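Local coordinates for protein iron aquisition yersiniabactin synthesis enzyme, YbtT (Escherichia coli, PDB 6BA9) that is a low-specificity type II thioesterase that maintains production of the metallophore yersiniabactin by its nonribosomal peptide and polyketide assembly line, at residues Pro185-Asp198 with Trp212-His226. The protein carries 1 engineered substitution. Numbering follows the deposited sequence.
Sequences PLRTPALLLCGSHD and WLSHVTGPVVIDGDH
Asp198 and His226 meet just beyond two parallel strands, 190-195 and 216-222, whose axes lie 29° apart. From outside the carboxylate plane, His226 ND1 donates to both oxygens on their syn sides. Asp198 OD2 (3.0 Å), nearer the ring plane, takes the straighter bond, with an N-H...O angle of 163°. The bond to Asp198 OD1 (2.9 Å) is more bent; this oxygen also accepts from Glu200 N. The pair is consistent with the acid-histidine pair of alpha/beta-hydrolases. The His226 ring also meets that of His89 and touches Ala90, the engineered replacement of the probable nucleophilic serine.

Backbone bonds alternate from Ala190 N to Ser196 N. A beta bulge sets Gly218 and Pro219, joined by a cis peptide, opposite Leu192, yet Val220 N still reaches Leu192 O (2.9 Å). After the strands Ser196 OG accepts from Gly224 N (3.0 Å); before them His215 ND1 donates to Arg187 O (3.1 Å), near its ring plane.

Among apolar groups, Val216 CG2 packs on Leu192 CG (3.6 Å), and Cys194 SG lies by Val221 CG2 (3.8 Å). On the other face Leu193 runs beside Val220.

Strand 216-222 is an edge strand; 190-195 bonds onward to 112-116. Helix 203-207 packs over Cys194 and Pro219, helix 233-243 over Leu193 and Val220.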
loop_
_atom_site.group_PDB
_atom_site.type_symbol
_atom_site.label_atom_id
_atom_site.label_comp_id
_atom_site.label_asym_id
_atom_site.label_seq_id
_atom_site.Cartn_x
_atom_site.Cartn_y
_atom_site.Cartn_z
ATOM N N PRO A 185 -19.103 2.523 -6.070
ATOM C CA PRO A 185 -18.352 2.115 -4.890
ATOM C C PRO A 185 -17.958 0.654 -5.003
ATOM O O PRO A 185 -18.592 -0.144 -5.702
ATOM C CB PRO A 185 -19.345 2.330 -3.745
ATOM C CG PRO A 185 -20.674 2.153 -4.386
ATOM C CD PRO A 185 -20.541 2.705 -5.775
ATOM N N LEU A 186 -16.886 0.307 -4.320
ATOM C CA LEU A 186 -16.437 -1.071 -4.301
ATOM C C LEU A 186 -17.230 -1.854 -3.280
ATOM O O LEU A 186 -17.552 -1.340 -2.203
ATOM C CB LEU A 186 -14.955 -1.124 -3.936
ATOM C CG LEU A 186 -13.980 -0.584 -4.977
ATOM C CD1 LEU A 186 -12.563 -1.056 -4.634
ATOM C CD2 LEU A 186 -14.350 -1.038 -6.379
ATOM N N ARG A 187 -17.571 -3.090 -3.627
ATOM C CA ARG A 187 -18.332 -3.965 -2.750
ATOM C C ARG A 187 -17.476 -4.950 -1.979
ATOM O O ARG A 187 -17.981 -5.583 -1.043
ATOM C CB ARG A 187 -19.403 -4.701 -3.545
ATOM C CG ARG A 187 -20.559 -3.786 -3.918
ATOM C CD ARG A 187 -20.399 -3.202 -5.302
ATOM N NE ARG A 187 -21.408 -2.172 -5.587
ATOM C CZ ARG A 187 -21.739 -1.776 -6.814
ATOM N NH1 ARG A 187 -21.169 -2.338 -7.875
ATOM N NH2 ARG A 187 -22.653 -0.828 -6.982
ATOM N N THR A 188 -16.204 -5.089 -2.319
ATOM C CA THR A 188 -15.335 -5.960 -1.543
ATOM C C THR A 188 -15.301 -5.481 -0.090
ATOM O O THR A 188 -15.092 -4.286 0.159
ATOM C CB THR A 188 -13.920 -5.907 -2.131
ATOM O OG1 THR A 188 -13.902 -6.477 -3.455
ATOM C CG2 THR A 188 -12.916 -6.669 -1.260
ATOM N N PRO A 189 -15.440 -6.371 0.891
ATOM C CA PRO A 189 -15.368 -5.935 2.291
ATOM C C PRO A 189 -14.016 -5.307 2.587
ATOM O O PRO A 189 -12.969 -5.830 2.189
ATOM C CB PRO A 189 -15.555 -7.235 3.071
ATOM C CG PRO A 189 -16.351 -8.088 2.153
ATOM C CD PRO A 189 -15.802 -7.791 0.783
ATOM N N ALA A 190 -14.056 -4.184 3.297
ATOM C CA ALA A 190 -12.913 -3.302 3.451
ATOM C C ALA A 190 -12.696 -2.941 4.910
ATOM O O ALA A 190 -13.647 -2.752 5.683
ATOM C CB ALA A 190 -13.083 -2.032 2.642
ATOM N N LEU A 191 -11.415 -2.810 5.265
ATOM C CA LEU A 191 -10.980 -2.359 6.571
ATOM C C LEU A 191 -10.108 -1.131 6.392
ATOM O O LEU A 191 -9.194 -1.133 5.554
ATOM C CB LEU A 191 -10.165 -3.451 7.249
ATOM C CG LEU A 191 -9.450 -3.102 8.549
ATOM C CD1 LEU A 191 -10.462 -2.728 9.658
ATOM C CD2 LEU A 191 -8.573 -4.265 8.993
ATOM N N LEU A 192 -10.385 -0.090 7.165
ATOM C CA LEU A 192 -9.614 1.138 7.176
ATOM C C LEU A 192 -8.774 1.171 8.442
ATOM O O LEU A 192 -9.304 0.967 9.545
ATOM C CB LEU A 192 -10.548 2.350 7.176
ATOM C CG LEU A 192 -11.565 2.467 6.036
ATOM C CD1 LEU A 192 -12.408 3.726 6.180
ATOM C CD2 LEU A 192 -10.899 2.449 4.685
ATOM N N LEU A 193 -7.472 1.404 8.279
ATOM C CA LEU A 193 -6.536 1.530 9.382
ATOM C C LEU A 193 -5.895 2.907 9.342
ATOM O O LEU A 193 -5.592 3.443 8.264
ATOM C CB LEU A 193 -5.446 0.456 9.291
ATOM C CG LEU A 193 -5.889 -0.999 9.373
ATOM C CD1 LEU A 193 -4.682 -1.900 9.237
ATOM C CD2 LEU A 193 -6.605 -1.269 10.684
ATOM N N CYS A 194 -5.674 3.473 10.520
ATOM C CA CYS A 194 -4.900 4.702 10.652
ATOM C C CYS A 194 -4.049 4.611 11.912
ATOM O O CYS A 194 -4.248 3.734 12.763
ATOM C CB CYS A 194 -5.789 5.946 10.625
ATOM S SG CYS A 194 -6.811 6.154 12.112
ATOM N N GLY A 195 -3.092 5.523 12.009
ATOM C CA GLY A 195 -2.166 5.558 13.129
ATOM C C GLY A 195 -2.481 6.674 14.109
ATOM O O GLY A 195 -2.762 7.800 13.714
ATOM N N SER A 196 -2.397 6.349 15.403
ATOM C CA SER A 196 -2.736 7.328 16.437
ATOM C C SER A 196 -1.929 8.609 16.297
ATOM O O SER A 196 -2.437 9.704 16.578
ATOM C CB SER A 196 -2.493 6.730 17.827
ATOM O OG SER A 196 -1.153 6.327 18.024
ATOM N N HIS A 197 -0.668 8.486 15.907
ATOM C CA HIS A 197 0.244 9.614 15.783
ATOM C C HIS A 197 0.878 9.651 14.402
ATOM O O HIS A 197 2.040 10.025 14.248
ATOM C CB HIS A 197 1.291 9.583 16.899
ATOM C CG HIS A 197 0.691 9.746 18.259
ATOM N ND1 HIS A 197 0.061 8.712 18.922
ATOM C CD2 HIS A 197 0.581 10.831 19.063
ATOM C CE1 HIS A 197 -0.399 9.151 20.080
ATOM N NE2 HIS A 197 -0.090 10.431 20.194
ATOM N N ASP A 198 0.116 9.234 13.384
ATOM C CA ASP A 198 0.586 9.257 11.998
ATOM C C ASP A 198 0.430 10.673 11.465
ATOM O O ASP A 198 -0.689 11.129 11.187
ATOM C CB ASP A 198 -0.221 8.264 11.159
ATOM C CG ASP A 198 0.226 8.209 9.710
ATOM O OD1 ASP A 198 1.033 9.056 9.274
ATOM O OD2 ASP A 198 -0.207 7.280 8.988
ATOM N N TRP A 212 -16.208 5.733 -0.835
ATOM C CA TRP A 212 -15.824 4.888 -1.964
ATOM C C TRP A 212 -16.112 3.407 -1.746
ATOM O O TRP A 212 -15.880 2.598 -2.657
ATOM C CB TRP A 212 -14.313 5.073 -2.210
ATOM C CG TRP A 212 -13.936 6.436 -2.625
ATOM C CD1 TRP A 212 -13.694 7.509 -1.820
ATOM C CD2 TRP A 212 -13.769 6.900 -3.967
ATOM N NE1 TRP A 212 -13.374 8.609 -2.582
ATOM C CE2 TRP A 212 -13.426 8.259 -3.904
ATOM C CE3 TRP A 212 -13.883 6.290 -5.220
ATOM C CZ2 TRP A 212 -13.177 9.013 -5.037
ATOM C CZ3 TRP A 212 -13.640 7.043 -6.337
ATOM C CH2 TRP A 212 -13.292 8.391 -6.245
ATOM N N LEU A 213 -16.599 3.016 -0.570
ATOM C CA LEU A 213 -16.605 1.626 -0.131
ATOM C C LEU A 213 -17.963 1.301 0.472
ATOM O O LEU A 213 -18.363 1.910 1.471
ATOM C CB LEU A 213 -15.491 1.412 0.900
ATOM C CG LEU A 213 -14.069 1.733 0.438
ATOM C CD1 LEU A 213 -13.099 1.707 1.630
ATOM C CD2 LEU A 213 -13.631 0.748 -0.635
ATOM N N SER A 214 -18.676 0.347 -0.128
ATOM C CA SER A 214 -20.022 -0.004 0.345
ATOM C C SER A 214 -20.041 -0.833 1.621
ATOM O O SER A 214 -21.047 -0.808 2.356
ATOM C CB SER A 214 -20.758 -0.765 -0.752
ATOM O OG SER A 214 -20.908 0.088 -1.863
ATOM N N HIS A 215 -18.988 -1.587 1.914
ATOM C CA HIS A 215 -18.962 -2.539 3.024
ATOM C C HIS A 215 -17.642 -2.320 3.743
ATOM O O HIS A 215 -16.616 -2.909 3.371
ATOM C CB HIS A 215 -19.122 -3.971 2.534
ATOM C CG HIS A 215 -20.411 -4.191 1.809
ATOM N ND1 HIS A 215 -20.467 -4.510 0.469
ATOM C CD2 HIS A 215 -21.691 -4.083 2.229
ATOM C CE1 HIS A 215 -21.734 -4.602 0.098
ATOM N NE2 HIS A 215 -22.494 -4.347 1.145
ATOM N N VAL A 216 -17.643 -1.457 4.753
ATOM C CA VAL A 216 -16.395 -0.942 5.301
ATOM C C VAL A 216 -16.490 -0.840 6.812
ATOM O O VAL A 216 -17.532 -0.473 7.367
ATOM C CB VAL A 216 -16.035 0.400 4.646
ATOM C CG1 VAL A 216 -17.112 1.432 4.887
ATOM C CG2 VAL A 216 -14.675 0.897 5.122
ATOM N N THR A 217 -15.397 -1.177 7.474
ATOM C CA THR A 217 -15.235 -1.066 8.912
ATOM C C THR A 217 -14.048 -0.164 9.179
ATOM O O THR A 217 -13.010 -0.289 8.517
ATOM C CB THR A 217 -14.928 -2.432 9.519
ATOM O OG1 THR A 217 -15.998 -3.349 9.240
ATOM C CG2 THR A 217 -14.743 -2.316 11.041
ATOM N N GLY A 218 -14.176 0.709 10.172
ATOM C CA GLY A 218 -13.101 1.587 10.582
ATOM C C GLY A 218 -13.388 3.053 10.332
ATOM O O GLY A 218 -14.511 3.429 9.968
ATOM N N PRO A 219 -12.382 3.928 10.511
ATOM C CA PRO A 219 -10.988 3.570 10.821
ATOM C C PRO A 219 -10.795 2.901 12.171
ATOM O O PRO A 219 -11.443 3.254 13.172
ATOM C CB PRO A 219 -10.255 4.924 10.791
ATOM C CG PRO A 219 -11.144 5.833 9.947
ATOM C CD PRO A 219 -12.536 5.365 10.241
ATOM N N VAL A 220 -9.942 1.887 12.170
ATOM C CA VAL A 220 -9.420 1.271 13.378
ATOM C C VAL A 220 -8.038 1.863 13.607
ATOM O O VAL A 220 -7.201 1.884 12.693
ATOM C CB VAL A 220 -9.376 -0.261 13.243
ATOM C CG1 VAL A 220 -8.651 -0.902 14.434
ATOM C CG2 VAL A 220 -10.805 -0.840 13.069
ATOM N N VAL A 221 -7.814 2.389 14.809
ATOM C CA VAL A 221 -6.600 3.131 15.136
ATOM C C VAL A 221 -5.561 2.164 15.687
ATOM O O VAL A 221 -5.801 1.461 16.676
ATOM C CB VAL A 221 -6.898 4.246 16.153
ATOM C CG1 VAL A 221 -5.612 5.012 16.501
ATOM C CG2 VAL A 221 -7.929 5.200 15.631
ATOM N N ILE A 222 -4.400 2.139 15.056
ATOM C CA ILE A 222 -3.226 1.442 15.560
ATOM C C ILE A 222 -2.328 2.478 16.235
ATOM O O ILE A 222 -2.079 3.556 15.682
ATOM C CB ILE A 222 -2.513 0.707 14.411
ATOM C CG1 ILE A 222 -3.441 -0.412 13.894
ATOM C CG2 ILE A 222 -1.153 0.180 14.872
ATOM C CD1 ILE A 222 -2.901 -1.193 12.752
ATOM N N ASP A 223 -1.884 2.187 17.456
ATOM C CA ASP A 223 -1.012 3.121 18.158
ATOM C C ASP A 223 0.371 3.112 17.508
ATOM O O ASP A 223 1.051 2.081 17.496
ATOM C CB ASP A 223 -0.935 2.749 19.642
ATOM C CG ASP A 223 -2.241 3.028 20.386
ATOM O OD1 ASP A 223 -3.085 3.814 19.883
ATOM O OD2 ASP A 223 -2.422 2.474 21.493
ATOM N N GLY A 224 0.793 4.253 16.987
ATOM C CA GLY A 224 2.061 4.345 16.291
ATOM C C GLY A 224 2.113 5.571 15.403
ATOM O O GLY A 224 1.171 6.365 15.334
ATOM N N ASP A 225 3.258 5.722 14.732
ATOM C CA ASP A 225 3.461 6.794 13.769
ATOM C C ASP A 225 3.217 6.248 12.357
ATOM O O ASP A 225 2.670 5.157 12.185
ATOM C CB ASP A 225 4.839 7.442 13.964
ATOM C CG ASP A 225 5.998 6.519 13.647
ATOM O OD1 ASP A 225 5.841 5.464 13.002
ATOM O OD2 ASP A 225 7.130 6.870 14.051
ATOM N N HIS A 226 3.644 6.998 11.333
ATOM C CA HIS A 226 3.322 6.619 9.951
ATOM C C HIS A 226 3.838 5.232 9.587
ATOM O O HIS A 226 3.302 4.594 8.675
ATOM C CB HIS A 226 3.886 7.638 8.947
ATOM C CG HIS A 226 3.441 7.409 7.526
ATOM N ND1 HIS A 226 2.118 7.406 7.160
ATOM C CD2 HIS A 226 4.147 7.155 6.399
ATOM C CE1 HIS A 226 2.022 7.166 5.860
ATOM N NE2 HIS A 226 3.242 7.014 5.378
HETATM O O HOH W 1 -16.583 -1.951 0.402
HETATM O O HOH W 2 -15.464 -4.811 6.643
HETATM O O HOH W 3 4.190 9.990 11.590
#